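Side-chain contacts in L-hydantoinase (Arthrobacter aurescens, PDB 1GKR), which hydrolyses hydantoins, favouring aryl over alkyl derivatives, as a homotetrameric dizinc cyclic amidase whose enantiomer preference depends on the substrate: residues R43-G48 / L389-L394; T340-M345 / E358-V363. One frame throughout, in Å; residues are numbered along the deposited sequence.

Contact 1 (R43-G48 / L389-L394); sequences RTIDAG and LLILDL
Asp46 OD1, carried by the residue between Ile45 and Ala47, which both touch Ile391, accepts two hydrogen bonds. One comes from the backbone at 2.6 Å (Gly48 N to Asp46 OD1) with an N-H...O angle of 136°, and it closes an Asx turn. This donor reaches the oxygen on its anti side, 19° out of the carboxylate plane. The second comes from Asn8 ND2, so the carboxylate links the turn after strand 44-46 to the residue following strand 2-7. The CB of Asp46 itself points away from 389-394.

The chemistry facing 389-394 is wholly apolar. Ile391 is the only residue of 389-394 that touches, and its closest approaches are made by CD1. This methyl meets Ile45 CG2 at 3.8 Å, the two side chains slanting across one another. The same CD1 also lies 4.4 Å from Ala47 CB, and hence beside both residues that flank the aspartate. An extended outer chain, with CD1 anti to CA (chi2 -179°), carries this methyl forward from its strand. The nearest CA atoms, Ala47 CA and Ile391 CA, are 6.6 Å apart, and no backbone bond links the segments, so this is facing of side chains rather than strand pairing.

Ile45 also rests on Val4 of strand 2-7, and Ile391 on Leu425 of strand 418-428. This fits the beta-sandwich domain built from both chain ends in cyclic amidohydrolases. The modest 113 Å² of shared surface implies a join made by aliphatic contact, two isoleucines and an alanine; no polar bond joins the segments, and Asp46 bonds to Gly48 and Asn8 instead.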
ATOM      1  N   ARG A  43      18.941   5.632  54.792  1.00 35.18           N
ATOM      2  CA  ARG A  43      18.020   6.715  54.502  1.00 34.38           C
ATOM      3  C   ARG A  43      16.695   6.124  54.024  1.00 30.35           C
ATOM      4  O   ARG A  43      16.671   5.089  53.374  1.00 30.05           O
ATOM      5  CB  ARG A  43      18.666   7.613  53.428  1.00 39.28           C
ATOM      6  CG  ARG A  43      17.767   8.662  52.753  1.00 49.55           C
ATOM      7  CD  ARG A  43      17.603   9.977  53.543  1.00 55.23           C
ATOM      8  NE  ARG A  43      16.865  11.002  52.786  1.00 57.42           N
ATOM      9  CZ  ARG A  43      17.369  11.732  51.785  1.00 58.82           C
ATOM     10  NH1 ARG A  43      18.637  11.576  51.393  1.00 57.70           N
ATOM     11  NH2 ARG A  43      16.595  12.620  51.167  1.00 57.57           N
ATOM     12  N   THR A  44      15.591   6.773  54.369  1.00 27.17           N
ATOM     13  CA  THR A  44      14.283   6.306  53.950  1.00 25.35           C
ATOM     14  C   THR A  44      13.454   7.420  53.324  1.00 27.47           C
ATOM     15  O   THR A  44      13.323   8.510  53.882  1.00 28.35           O
ATOM     16  CB  THR A  44      13.509   5.692  55.133  1.00 25.02           C
ATOM     17  OG1 THR A  44      13.895   4.325  55.279  1.00 26.82           O
ATOM     18  CG2 THR A  44      12.010   5.756  54.909  1.00 22.56           C
ATOM     19  N   ILE A  45      12.903   7.141  52.149  1.00 27.10           N
ATOM     20  CA  ILE A  45      12.077   8.110  51.459  1.00 26.65           C
ATOM     21  C   ILE A  45      10.675   7.532  51.359  1.00 26.84           C
ATOM     22  O   ILE A  45      10.493   6.397  50.916  1.00 27.34           O
ATOM     23  CB  ILE A  45      12.561   8.359  50.021  1.00 28.07           C
ATOM     24  CG1 ILE A  45      14.063   8.642  49.986  1.00 25.40           C
ATOM     25  CG2 ILE A  45      11.768   9.503  49.425  1.00 27.09           C
ATOM     26  CD1 ILE A  45      14.420  10.020  50.392  1.00 31.28           C
ATOM     27  N   ASP A  46       9.679   8.303  51.763  1.00 26.93           N
ATOM     28  CA  ASP A  46       8.310   7.827  51.673  1.00 28.14           C
ATOM     29  C   ASP A  46       7.664   8.534  50.500  1.00 28.21           C
ATOM     30  O   ASP A  46       7.498   9.753  50.532  1.00 29.71           O
ATOM     31  CB  ASP A  46       7.533   8.163  52.938  1.00 29.97           C
ATOM     32  CG  ASP A  46       6.219   7.394  53.041  1.00 32.72           C
ATOM     33  OD1 ASP A  46       5.545   7.187  52.003  1.00 29.43           O
ATOM     34  OD2 ASP A  46       5.859   7.006  54.173  1.00 36.15           O
ATOM     35  N   ALA A  47       7.301   7.779  49.468  1.00 27.37           N
ATOM     36  CA  ALA A  47       6.668   8.372  48.294  1.00 25.95           C
ATOM     37  C   ALA A  47       5.201   8.681  48.597  1.00 26.36           C
ATOM     38  O   ALA A  47       4.537   9.413  47.859  1.00 27.64           O
ATOM     39  CB  ALA A  47       6.781   7.424  47.100  1.00 25.13           C
ATOM     40  N   GLY A  48       4.703   8.109  49.691  1.00 24.96           N
ATOM     41  CA  GLY A  48       3.330   8.339  50.096  1.00 23.38           C
ATOM     42  C   GLY A  48       2.308   7.952  49.052  1.00 24.29           C
ATOM     43  O   GLY A  48       1.221   8.528  48.995  1.00 25.87           O
ATOM     44  N   LEU A 389      15.251   7.514  39.823  1.00 13.81           N
ATOM     45  CA  LEU A 389      13.810   7.703  39.890  1.00 14.25           C
ATOM     46  C   LEU A 389      13.408   9.140  39.980  1.00 13.33           C
ATOM     47  O   LEU A 389      14.211  10.038  40.208  1.00 13.54           O
ATOM     48  CB  LEU A 389      13.150   7.067  41.117  1.00 19.95           C
ATOM     49  CG  LEU A 389      13.625   6.050  42.143  1.00 21.74           C
ATOM     50  CD1 LEU A 389      14.925   5.417  41.757  1.00 32.73           C
ATOM     51  CD2 LEU A 389      13.734   6.756  43.449  1.00 23.84           C
ATOM     52  N   LEU A 390      12.104   9.309  39.864  1.00 11.32           N
ATOM     53  CA  LEU A 390      11.453  10.590  39.970  1.00 12.20           C
ATOM     54  C   LEU A 390      10.193  10.305  40.783  1.00 15.03           C
ATOM     55  O   LEU A 390       9.470   9.342  40.505  1.00 16.88           O
ATOM     56  CB  LEU A 390      11.038  11.127  38.591  1.00  9.99           C
ATOM     57  CG  LEU A 390      12.058  11.287  37.456  1.00 10.84           C
ATOM     58  CD1 LEU A 390      11.420  12.038  36.287  1.00  8.31           C
ATOM     59  CD2 LEU A 390      13.254  12.054  37.962  1.00  6.61           C
ATOM     60  N   ILE A 391       9.953  11.090  41.824  1.00 15.28           N
ATOM     61  CA  ILE A 391       8.718  10.940  42.566  1.00 13.74           C
ATOM     62  C   ILE A 391       7.901  12.051  41.910  1.00 14.73           C
ATOM     63  O   ILE A 391       8.334  13.198  41.859  1.00 15.26           O
ATOM     64  CB  ILE A 391       8.899  11.212  44.064  1.00 13.32           C
ATOM     65  CG1 ILE A 391       9.757  10.108  44.685  1.00 12.55           C
ATOM     66  CG2 ILE A 391       7.538  11.258  44.745  1.00 12.42           C
ATOM     67  CD1 ILE A 391       9.983  10.248  46.176  1.00  9.03           C
ATOM     68  N   LEU A 392       6.745  11.706  41.364  1.00 15.91           N
ATOM     69  CA  LEU A 392       5.913  12.687  40.687  1.00 18.89           C
ATOM     70  C   LEU A 392       4.816  13.273  41.551  1.00 19.55           C
ATOM     71  O   LEU A 392       4.480  12.742  42.591  1.00 21.47           O
ATOM     72  CB  LEU A 392       5.271  12.054  39.453  1.00 19.85           C
ATOM     73  CG  LEU A 392       5.996  12.143  38.111  1.00 20.05           C
ATOM     74  CD1 LEU A 392       7.462  11.818  38.245  1.00 21.40           C
ATOM     75  CD2 LEU A 392       5.316  11.188  37.156  1.00 20.46           C
ATOM     76  N   ASP A 393       4.270  14.390  41.105  1.00 22.23           N
ATOM     77  CA  ASP A 393       3.167  15.025  41.792  1.00 24.16           C
ATOM     78  C   ASP A 393       2.293  15.539  40.657  1.00 25.98           C
ATOM     79  O   ASP A 393       2.619  16.551  40.027  1.00 26.02           O
ATOM     80  CB  ASP A 393       3.645  16.190  42.649  1.00 25.64           C
ATOM     81  CG  ASP A 393       2.556  16.722  43.563  1.00 27.40           C
ATOM     82  OD1 ASP A 393       1.407  16.897  43.104  1.00 27.20           O
ATOM     83  OD2 ASP A 393       2.852  16.972  44.748  1.00 32.42           O
ATOM     84  N   LEU A 394       1.207  14.823  40.374  1.00 25.93           N
ATOM     85  CA  LEU A 394       0.309  15.217  39.298  1.00 27.99           C
ATOM     86  C   LEU A 394      -0.776  16.173  39.758  1.00 29.81           C
ATOM     87  O   LEU A 394      -1.743  16.426  39.042  1.00 29.50           O
ATOM     88  CB  LEU A 394      -0.333  13.986  38.646  1.00 27.33           C
ATOM     89  CG  LEU A 394       0.550  13.063  37.798  1.00 25.27           C
ATOM     90  CD1 LEU A 394       1.726  13.840  37.215  1.00 22.68           C
ATOM     91  CD2 LEU A 394       1.066  11.950  38.651  1.00 28.98           C
TER

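Contact 2 (T340-M345 / E358-V363); sequences TSLPMM and ERLVEV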
ATOM      1  N   THR A 340      11.484  22.033  30.900  1.00 19.65           N
ATOM      2  CA  THR A 340      10.051  21.984  30.628  1.00 18.85           C
ATOM      3  C   THR A 340       9.513  20.731  29.919  1.00 19.82           C
ATOM      4  O   THR A 340       8.299  20.582  29.754  1.00 19.95           O
ATOM      5  CB  THR A 340       9.649  23.189  29.787  1.00 18.91           C
ATOM      6  OG1 THR A 340      10.430  23.216  28.589  1.00 16.92           O
ATOM      7  CG2 THR A 340       9.884  24.460  30.553  1.00 19.86           C
ATOM      8  N   SER A 341      10.401  19.834  29.502  1.00 17.92           N
ATOM      9  CA  SER A 341       9.978  18.647  28.787  1.00 14.56           C
ATOM     10  C   SER A 341       8.999  17.732  29.523  1.00 14.86           C
ATOM     11  O   SER A 341       7.893  17.481  29.035  1.00 12.61           O
ATOM     12  CB  SER A 341      11.192  17.847  28.372  1.00 11.68           C
ATOM     13  OG  SER A 341      10.773  16.792  27.554  1.00 10.90           O
ATOM     14  N   LEU A 342       9.388  17.228  30.689  1.00 15.01           N
ATOM     15  CA  LEU A 342       8.504  16.326  31.433  1.00 15.62           C
ATOM     16  C   LEU A 342       7.245  17.042  31.900  1.00 17.45           C
ATOM     17  O   LEU A 342       6.128  16.588  31.642  1.00 20.02           O
ATOM     18  CB  LEU A 342       9.212  15.725  32.654  1.00 13.57           C
ATOM     19  CG  LEU A 342       8.933  14.260  33.049  1.00 14.35           C
ATOM     20  CD1 LEU A 342       9.253  14.076  34.523  1.00 11.15           C
ATOM     21  CD2 LEU A 342       7.501  13.875  32.790  1.00  9.82           C
ATOM     22  N   PRO A 343       7.401  18.167  32.609  1.00 17.64           N
ATOM     23  CA  PRO A 343       6.183  18.849  33.054  1.00 16.88           C
ATOM     24  C   PRO A 343       5.209  19.214  31.934  1.00 16.17           C
ATOM     25  O   PRO A 343       3.985  19.201  32.133  1.00 16.10           O
ATOM     26  CB  PRO A 343       6.711  20.068  33.833  1.00 14.68           C
ATOM     27  CG  PRO A 343       8.181  20.126  33.518  1.00 16.00           C
ATOM     28  CD  PRO A 343       8.585  18.710  33.291  1.00 16.85           C
ATOM     29  N   MET A 344       5.728  19.518  30.753  1.00 13.28           N
ATOM     30  CA  MET A 344       4.833  19.858  29.670  1.00 14.72           C
ATOM     31  C   MET A 344       4.042  18.623  29.239  1.00 17.71           C
ATOM     32  O   MET A 344       2.837  18.716  29.010  1.00 20.25           O
ATOM     33  CB  MET A 344       5.613  20.448  28.501  1.00 14.15           C
ATOM     34  CG  MET A 344       5.024  21.751  27.979  1.00 19.33           C
ATOM     35  SD  MET A 344       4.617  22.907  29.321  1.00 22.60           S
ATOM     36  CE  MET A 344       3.231  23.722  28.646  1.00 23.05           C
ATOM     37  N   MET A 345       4.705  17.466  29.149  1.00 18.51           N
ATOM     38  CA  MET A 345       4.033  16.220  28.753  1.00 16.04           C
ATOM     39  C   MET A 345       3.068  15.761  29.846  1.00 18.80           C
ATOM     40  O   MET A 345       1.955  15.309  29.570  1.00 20.54           O
ATOM     41  CB  MET A 345       5.051  15.107  28.492  1.00 11.87           C
ATOM     42  CG  MET A 345       5.937  15.334  27.297  1.00 10.91           C
ATOM     43  SD  MET A 345       5.029  15.938  25.866  1.00 12.41           S
ATOM     44  CE  MET A 345       3.983  14.541  25.483  1.00  7.03           C
ATOM     45  N   GLU A 358       1.881   5.118  31.350  1.00 15.22           N
ATOM     46  CA  GLU A 358       2.617   3.979  30.830  1.00 13.31           C
ATOM     47  C   GLU A 358       3.289   4.287  29.514  1.00 13.31           C
ATOM     48  O   GLU A 358       4.438   3.915  29.298  1.00 11.93           O
ATOM     49  CB  GLU A 358       1.699   2.765  30.665  1.00 15.24           C
ATOM     50  CG  GLU A 358       1.162   2.196  31.976  1.00 18.44           C
ATOM     51  CD  GLU A 358      -0.203   2.748  32.351  1.00 22.04           C
ATOM     52  OE1 GLU A 358      -0.451   3.954  32.124  1.00 24.22           O
ATOM     53  OE2 GLU A 358      -1.027   1.972  32.884  1.00 24.57           O
ATOM     54  N   ARG A 359       2.575   4.967  28.627  1.00 13.61           N
ATOM     55  CA  ARG A 359       3.147   5.301  27.333  1.00 14.11           C
ATOM     56  C   ARG A 359       4.246   6.360  27.479  1.00 15.67           C
ATOM     57  O   ARG A 359       5.287   6.291  26.815  1.00 17.02           O
ATOM     58  CB  ARG A 359       2.056   5.793  26.396  1.00 10.13           C
ATOM     59  CG  ARG A 359       2.606   6.323  25.105  1.00 16.75           C
ATOM     60  CD  ARG A 359       2.084   5.545  23.935  1.00 21.36           C
ATOM     61  NE  ARG A 359       2.686   4.226  23.828  1.00 25.18           N
ATOM     62  CZ  ARG A 359       2.065   3.175  23.300  1.00 28.48           C
ATOM     63  NH1 ARG A 359       0.824   3.287  22.838  1.00 28.33           N
ATOM     64  NH2 ARG A 359       2.685   2.008  23.221  1.00 32.45           N
ATOM     65  N   LEU A 360       4.008   7.333  28.356  1.00 15.41           N
ATOM     66  CA  LEU A 360       4.974   8.392  28.600  1.00 13.06           C
ATOM     67  C   LEU A 360       6.298   7.789  29.021  1.00 11.97           C
ATOM     68  O   LEU A 360       7.349   8.179  28.525  1.00 12.93           O
ATOM     69  CB  LEU A 360       4.472   9.337  29.691  1.00 12.75           C
ATOM     70  CG  LEU A 360       5.341  10.570  29.964  1.00 12.07           C
ATOM     71  CD1 LEU A 360       4.479  11.705  30.470  1.00 12.27           C
ATOM     72  CD2 LEU A 360       6.419  10.238  30.967  1.00 10.59           C
ATOM     73  N   VAL A 361       6.252   6.835  29.938  1.00  9.59           N
ATOM     74  CA  VAL A 361       7.482   6.204  30.391  1.00 12.27           C
ATOM     75  C   VAL A 361       8.161   5.421  29.270  1.00 12.96           C
ATOM     76  O   VAL A 361       9.386   5.317  29.220  1.00 12.98           O
ATOM     77  CB  VAL A 361       7.210   5.277  31.597  1.00 12.08           C
ATOM     78  CG1 VAL A 361       8.368   4.319  31.821  1.00  8.49           C
ATOM     79  CG2 VAL A 361       7.016   6.127  32.825  1.00 13.02           C
ATOM     80  N   GLU A 362       7.360   4.888  28.356  1.00 14.37           N
ATOM     81  CA  GLU A 362       7.902   4.119  27.250  1.00 15.20           C
ATOM     82  C   GLU A 362       8.691   4.986  26.278  1.00 14.44           C
ATOM     83  O   GLU A 362       9.814   4.630  25.891  1.00 13.89           O
ATOM     84  CB  GLU A 362       6.783   3.414  26.486  1.00 16.69           C
ATOM     85  CG  GLU A 362       7.303   2.457  25.435  1.00 18.61           C
ATOM     86  CD  GLU A 362       6.207   1.870  24.575  1.00 21.46           C
ATOM     87  OE1 GLU A 362       5.317   2.646  24.151  1.00 25.42           O
ATOM     88  OE2 GLU A 362       6.246   0.646  24.309  1.00 19.56           O
ATOM     89  N   VAL A 363       8.110   6.121  25.889  1.00 11.70           N
ATOM     90  CA  VAL A 363       8.766   7.012  24.934  1.00 13.06           C
ATOM     91  C   VAL A 363       9.822   7.970  25.523  1.00 15.73           C
ATOM     92  O   VAL A 363      10.675   8.485  24.785  1.00 16.44           O
ATOM     93  CB  VAL A 363       7.731   7.858  24.170  1.00  9.89           C
ATOM     94  CG1 VAL A 363       6.714   6.970  23.510  1.00  1.37           C
ATOM     95  CG2 VAL A 363       7.063   8.816  25.109  1.00 10.97           C
TER
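Leu342, in the first turn of helix 341-350, meets Leu360 of helix 357-372 by one methyl each, CD2 to CD2, at 4.2 Å. Its side chain does not set out toward the other helix, but its outer branch reaches Leu360. Leu342 also touches Val56 of strand 51-62.

One helical turn on, Met345 offers the base of its side chain: Met345 CB lies 4.0 Å from Leu360 CD1. The thioether is not the touching group, because the chain bends at chi2 (-44°) and again at chi3, taking the sulfur elsewhere; the residue also packs on Pro265, Leu268 and Met364. Here the backbones come nearest, with Met345 CA and Leu360 CA 7.9 Å apart.

Leu360 therefore answers both residues, with a different methyl for each. Its CG stands anti to the backbone N (chi1 -175°), which sends the branched end toward helix 341-350, and its side chain touches Met53 as well. The polar side chains Arg359 and Glu362 bond away from 340-345: Arg359 approaches Glu362 side-on, and Arg359 NH2 to Glu362 OE1 measures 2.9 Å. NE bonds the same oxygen, which lies close to the guanidinium plane, while NH1 donates to Glu302 O.

All three touching residues are buried, and with no polar bond between the segments, the 104 Å² interface implies that these two segments meet by aliphatic contact, with the sulfur of Met345 taking no part in it.

In the fold
The centres of contacts 1 and 2 lie about 17 Å apart, on the same side of the chain's centre, with contact 2 deeper in the molecule (about 11 Å from that centre, against about 24 Å). Along the chain, 340-345 and 358-363 fall inside the loop closed by 43-48 and 389-394, and strand 389-393 is the next regular element after helix 357-372. The two contacts also meet, through Leu390 CD1 and Leu342 CD1. Strand 51-62, which ends in zinc ligands His60 and His62, pairs with 389-393 and touches both helices. Together they trace a largely apolar path from the beta-sandwich to helices alongside the metallohydrolase barrel, away from the zinc site itself.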